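Alkylhydroperoxidase AhpD core: uncharacterized peroxidase-related protein (Ralstonia eutropha, PDB 2PRR) is an uncharacterised all-helical member of the carboxymuconolactone decarboxylase family whose AhpD-like core suggests a peroxidase, probably an alkylhydroperoxidase. Local coordinates at residues D[82-87]-D[134-139]; D[128-133]-D[161-166]. One frame throughout, in Å; residues are numbered along the deposited sequence.

Interaction 1 (D[82-87]-D[134-139]); sequences SAANQC and VCKASH
Asn85 OD1 is gripped by two donors: Lys136 NZ comes within 2.8 Å of Asn85 OD1, and a water that also donates to Cys135 O reaches the same oxygen. The site lies where helix 71-84 ends in a Schellman motif, with Gln86 at positive phi and two bonds reaching back into the last turn, Cys87 N to Ser82 O (2.8 Å) and Gln86 N to Ala83 O. Lysine suits this end, because its long flexible chain carries NZ both to Asn85 OD1 and, through a weak bond, to Ala84 O, a last-turn carbonyl other than the two taken by the Schellman bonds. Lys136 bends at chi2 (-68°) and is extended from there on, which brings NZ alongside Asn85, the two side chains sliding past each other in opposite directions. The bond meets the amide oxygen at a C=O...N angle of 144°, with the donor tilted 29° from the carbonyl plane. The positive charge would probably be favoured by the negative end of the helix dipole. Asn85 is held from its other branch too, ND2 donating to Asn173 OD1 of helix 156-179, so both ends of the amide are satisfied and its flip is fixed. Arg174 of the second subunit also bonds Cys135 O. Alanine at position 84 is small enough for the lysine chain to pass closely, Ala84 CB meeting Lys136 CE at 3.5 Å.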
loop_
_atom_site.group_PDB
_atom_site.type_symbol
_atom_site.label_atom_id
_atom_site.label_comp_id
_atom_site.label_asym_id
_atom_site.label_seq_id
_atom_site.Cartn_x
_atom_site.Cartn_y
_atom_site.Cartn_z
ATOM N N SER D 82 15.765 -8.741 -4.270
ATOM C CA SER D 82 16.612 -7.569 -4.031
ATOM C C SER D 82 16.104 -6.356 -4.753
ATOM O O SER D 82 16.217 -5.221 -4.269
ATOM C CB SER D 82 18.021 -7.834 -4.540
ATOM O OG SER D 82 18.491 -9.071 -4.048
ATOM N N ALA D 83 15.617 -6.596 -5.956
ATOM C CA ALA D 83 15.021 -5.561 -6.747
ATOM C C ALA D 83 13.784 -5.044 -5.982
ATOM O O ALA D 83 13.615 -3.838 -5.878
ATOM C CB ALA D 83 14.668 -6.069 -8.144
ATOM N N ALA D 84 12.969 -5.938 -5.421
ATOM C CA ALA D 84 11.749 -5.555 -4.587
ATOM C C ALA D 84 12.043 -4.738 -3.334
ATOM O O ALA D 84 11.212 -3.952 -2.884
ATOM C CB ALA D 84 11.059 -6.767 -4.159
ATOM N N ASN D 85 13.202 -4.998 -2.732
ATOM C CA ASN D 85 13.740 -4.286 -1.575
ATOM C C ASN D 85 14.572 -3.074 -1.988
ATOM O O ASN D 85 15.085 -2.343 -1.120
ATOM C CB ASN D 85 14.657 -5.232 -0.763
ATOM C CG ASN D 85 13.883 -6.262 0.002
ATOM O OD1 ASN D 85 12.712 -6.053 0.338
ATOM N ND2 ASN D 85 14.526 -7.375 0.314
ATOM N N GLN D 86 14.731 -2.876 -3.302
ATOM C CA GLN D 86 15.528 -1.800 -3.833
ATOM C C GLN D 86 16.904 -1.780 -3.232
ATOM O O GLN D 86 17.371 -0.740 -2.784
ATOM C CB GLN D 86 14.843 -0.454 -3.626
ATOM C CG GLN D 86 13.481 -0.444 -4.250
ATOM C CD GLN D 86 12.908 0.908 -4.298
ATOM O OE1 GLN D 86 11.934 1.168 -3.620
ATOM N NE2 GLN D 86 13.532 1.810 -5.073
ATOM N N CYS D 87 17.544 -2.948 -3.228
ATOM C CA CYS D 87 18.895 -3.056 -2.741
ATOM C C CYS D 87 19.842 -2.895 -3.911
ATOM O O CYS D 87 19.991 -3.797 -4.758
ATOM C CB CYS D 87 19.149 -4.389 -2.063
ATOM S SG CYS D 87 20.871 -4.567 -1.473
ATOM N N VAL D 134 7.218 -15.001 -0.330
ATOM C CA VAL D 134 8.000 -15.186 0.858
ATOM C C VAL D 134 8.633 -13.838 1.212
ATOM O O VAL D 134 8.652 -13.430 2.369
ATOM C CB VAL D 134 9.158 -16.201 0.619
ATOM C CG1 VAL D 134 10.087 -16.241 1.805
ATOM C CG2 VAL D 134 8.631 -17.585 0.297
ATOM N N CYS D 135 9.175 -13.175 0.195
ATOM C CA CYS D 135 9.837 -11.899 0.354
ATOM C C CYS D 135 8.921 -10.851 0.966
ATOM O O CYS D 135 9.293 -10.264 1.944
ATOM C CB CYS D 135 10.359 -11.406 -0.992
ATOM S SG CYS D 135 11.289 -9.880 -0.919
ATOM N N LYS D 136 7.709 -10.671 0.445
ATOM C CA LYS D 136 6.797 -9.607 0.947
ATOM C C LYS D 136 5.525 -10.014 1.708
ATOM O O LYS D 136 4.858 -9.151 2.283
ATOM C CB LYS D 136 6.319 -8.751 -0.226
ATOM C CG LYS D 136 7.406 -8.046 -1.021
ATOM C CD LYS D 136 8.149 -6.938 -0.258
ATOM C CE LYS D 136 9.305 -6.412 -1.173
ATOM N NZ LYS D 136 10.208 -5.331 -0.618
ATOM N N ALA D 137 5.137 -11.275 1.682
ATOM C CA ALA D 137 3.960 -11.696 2.425
ATOM C C ALA D 137 4.061 -13.149 2.841
ATOM O O ALA D 137 3.168 -13.954 2.569
ATOM C CB ALA D 137 2.707 -11.441 1.598
ATOM N N SER D 138 5.165 -13.478 3.518
ATOM C CA SER D 138 5.437 -14.845 3.974
ATOM C C SER D 138 4.328 -15.360 4.894
ATOM O O SER D 138 3.974 -16.537 4.843
ATOM C CB SER D 138 6.786 -14.920 4.674
ATOM O OG SER D 138 6.847 -14.056 5.789
ATOM N N HIS D 139 3.743 -14.474 5.706
ATOM C CA HIS D 139 2.684 -14.886 6.609
ATOM C C HIS D 139 1.469 -15.434 5.875
ATOM O O HIS D 139 0.611 -16.048 6.496
ATOM C CB HIS D 139 2.247 -13.731 7.487
ATOM C CG HIS D 139 1.491 -12.678 6.762
ATOM N ND1 HIS D 139 2.085 -11.837 5.851
ATOM C CD2 HIS D 139 0.195 -12.299 6.842
ATOM C CE1 HIS D 139 1.177 -10.994 5.386
ATOM N NE2 HIS D 139 0.027 -11.254 5.976
HETATM O O HOH W 1 11.039 -7.586 1.946
#

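Interaction 2 (D[128-133]-D[161-166]); sequences LDFALK and DIAAIT
Helix segments 128-133 and 161-166 run obliquely, 46° apart in direction (signed crossing angle -46°), their axes 9.0 Å apart at closest approach. The backbones are nearest where Ala131 comes beside Thr166, with 6.0 Å between the two CA atoms; the small methyl of alanine leaves room for such an approach. Phe130, its CB bond directed at the partner helix and CG anti to the backbone N (chi1 -179°), places its ring edge against Ile162, CG2 lying 3.5 Å from Phe130 CD2, while Ala163 CB approaches Phe130 CE2 obliquely. In this all-helical fold the contact joins helices 122-137 and 156-179, and the broad phenyl also packs on Leu149 of helix 143-151 and Thr178 of the second subunit. One branch of Ile162, CG2, serves both neighbours: it lies at the phenyl edge and packs on Ala131 CB at 3.8 Å. Thr166 brings a hydroxyl into this apolar seam and satisfies it within its own helix, Thr166 OG1 donating to Ile162 O at 3.0 Å from above the carbonyl plane. That oxygen also accepts from Thr166 N. Thr166 OG1 also lies against Ala131 CB, while Thr166 CG2 reaches Ala131 O at 3.4 Å.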
loop_
_atom_site.group_PDB
_atom_site.type_symbol
_atom_site.label_atom_id
_atom_site.label_comp_id
_atom_site.label_asym_id
_atom_site.label_seq_id
_atom_site.Cartn_x
_atom_site.Cartn_y
_atom_site.Cartn_z
ATOM N N LEU D 128 9.789 -17.648 -9.060
ATOM C CA LEU D 128 9.953 -16.287 -8.580
ATOM C C LEU D 128 8.656 -15.775 -7.988
ATOM O O LEU D 128 8.720 -14.946 -7.118
ATOM C CB LEU D 128 10.445 -15.341 -9.678
ATOM C CG LEU D 128 11.764 -15.663 -10.383
ATOM C CD1 LEU D 128 12.063 -14.554 -11.369
ATOM C CD2 LEU D 128 12.895 -15.850 -9.374
ATOM N N ASP D 129 7.503 -16.255 -8.458
ATOM C CA ASP D 129 6.207 -15.845 -7.850
ATOM C C ASP D 129 6.235 -16.202 -6.355
ATOM O O ASP D 129 5.796 -15.437 -5.506
ATOM C CB ASP D 129 4.988 -16.536 -8.492
ATOM C CG ASP D 129 4.702 -16.102 -9.933
ATOM O OD1 ASP D 129 5.010 -14.967 -10.337
ATOM O OD2 ASP D 129 4.122 -16.911 -10.686
ATOM N N PHE D 130 6.761 -17.383 -6.057
ATOM C CA PHE D 130 6.833 -17.892 -4.702
ATOM C C PHE D 130 7.814 -17.059 -3.893
ATOM O O PHE D 130 7.465 -16.534 -2.838
ATOM C CB PHE D 130 7.243 -19.382 -4.721
ATOM C CG PHE D 130 7.324 -20.002 -3.346
ATOM C CD1 PHE D 130 6.181 -20.136 -2.569
ATOM C CD2 PHE D 130 8.537 -20.460 -2.840
ATOM C CE1 PHE D 130 6.250 -20.684 -1.322
ATOM C CE2 PHE D 130 8.611 -21.020 -1.598
ATOM C CZ PHE D 130 7.461 -21.130 -0.829
ATOM N N ALA D 131 9.038 -16.961 -4.403
ATOM C CA ALA D 131 10.065 -16.103 -3.818
ATOM C C ALA D 131 9.518 -14.725 -3.439
ATOM O O ALA D 131 9.790 -14.225 -2.359
ATOM C CB ALA D 131 11.184 -15.927 -4.794
ATOM N N LEU D 132 8.778 -14.098 -4.344
ATOM C CA LEU D 132 8.220 -12.775 -4.060
ATOM C C LEU D 132 7.215 -12.781 -2.940
ATOM O O LEU D 132 7.183 -11.824 -2.172
ATOM C CB LEU D 132 7.661 -12.095 -5.314
ATOM C CG LEU D 132 8.645 -11.175 -6.079
ATOM C CD1 LEU D 132 9.095 -10.022 -5.199
ATOM C CD2 LEU D 132 9.881 -11.881 -6.631
ATOM N N LYS D 133 6.445 -13.866 -2.814
ATOM C CA LYS D 133 5.470 -14.024 -1.720
ATOM C C LYS D 133 6.159 -14.192 -0.352
ATOM O O LYS D 133 5.728 -13.630 0.665
ATOM C CB LYS D 133 4.549 -15.221 -1.968
ATOM C CG LYS D 133 3.344 -15.201 -1.025
ATOM C CD LYS D 133 2.357 -16.323 -1.245
ATOM C CE LYS D 133 1.015 -15.953 -0.509
ATOM N NZ LYS D 133 -0.029 -17.040 -0.499
ATOM N N ASP D 161 14.421 -24.361 -0.435
ATOM C CA ASP D 161 15.595 -23.710 -0.974
ATOM C C ASP D 161 15.292 -22.294 -1.468
ATOM O O ASP D 161 16.066 -21.368 -1.222
ATOM C CB ASP D 161 16.173 -24.546 -2.107
ATOM C CG ASP D 161 16.835 -25.842 -1.616
ATOM O OD1 ASP D 161 17.079 -25.975 -0.413
ATOM O OD2 ASP D 161 17.136 -26.717 -2.448
ATOM N N ILE D 162 14.172 -22.144 -2.172
ATOM C CA ILE D 162 13.709 -20.826 -2.678
ATOM C C ILE D 162 13.520 -19.875 -1.516
ATOM O O ILE D 162 14.117 -18.820 -1.484
ATOM C CB ILE D 162 12.360 -20.942 -3.473
ATOM C CG1 ILE D 162 12.563 -21.751 -4.753
ATOM C CG2 ILE D 162 11.748 -19.524 -3.799
ATOM C CD1 ILE D 162 11.290 -22.280 -5.368
ATOM N N ALA D 163 12.663 -20.293 -0.588
ATOM C CA ALA D 163 12.329 -19.559 0.617
ATOM C C ALA D 163 13.554 -19.207 1.470
ATOM O O ALA D 163 13.661 -18.082 1.952
ATOM C CB ALA D 163 11.296 -20.338 1.426
ATOM N N ALA D 164 14.499 -20.139 1.616
ATOM C CA ALA D 164 15.701 -19.878 2.380
ATOM C C ALA D 164 16.547 -18.758 1.759
ATOM O O ALA D 164 16.986 -17.839 2.445
ATOM C CB ALA D 164 16.526 -21.168 2.525
ATOM N N ILE D 165 16.788 -18.864 0.458
ATOM C CA ILE D 165 17.546 -17.862 -0.316
ATOM C C ILE D 165 16.834 -16.503 -0.182
ATOM O O ILE D 165 17.437 -15.493 0.125
ATOM C CB ILE D 165 17.603 -18.305 -1.768
ATOM C CG1 ILE D 165 18.629 -19.455 -1.915
ATOM C CG2 ILE D 165 17.941 -17.158 -2.658
ATOM C CD1 ILE D 165 18.619 -20.081 -3.240
ATOM N N THR D 166 15.535 -16.489 -0.409
ATOM C CA THR D 166 14.783 -15.246 -0.218
ATOM C C THR D 166 15.115 -14.719 1.196
ATOM O O THR D 166 15.582 -13.598 1.342
ATOM C CB THR D 166 13.282 -15.484 -0.391
ATOM O OG1 THR D 166 13.022 -16.063 -1.677
ATOM C CG2 THR D 166 12.480 -14.175 -0.218
#

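In the fold
Both interactions use helix 122-137, on successive turns, interaction 2 at its middle and interaction 1 at its C-terminal end: interaction 2 joins it to helix 156-179, and interaction 1 joins it to the end of helix 71-84. Their chemistry follows their depth. Interaction 2 is wholly buried, and mostly apolar contacts carry it, the threonine hydroxyl bonding within its own helix; interaction 1 is partly buried, with an exposed lysine and a water joining polar groups at a helix end. Their centres lie about 9 Å apart, and they touch directly, Thr166 CG2 packing on Val134 CG1 and Ala84 CB on Leu132 CD1. Both also reach the second subunit, so this helical cluster adjoins the oligomer interface.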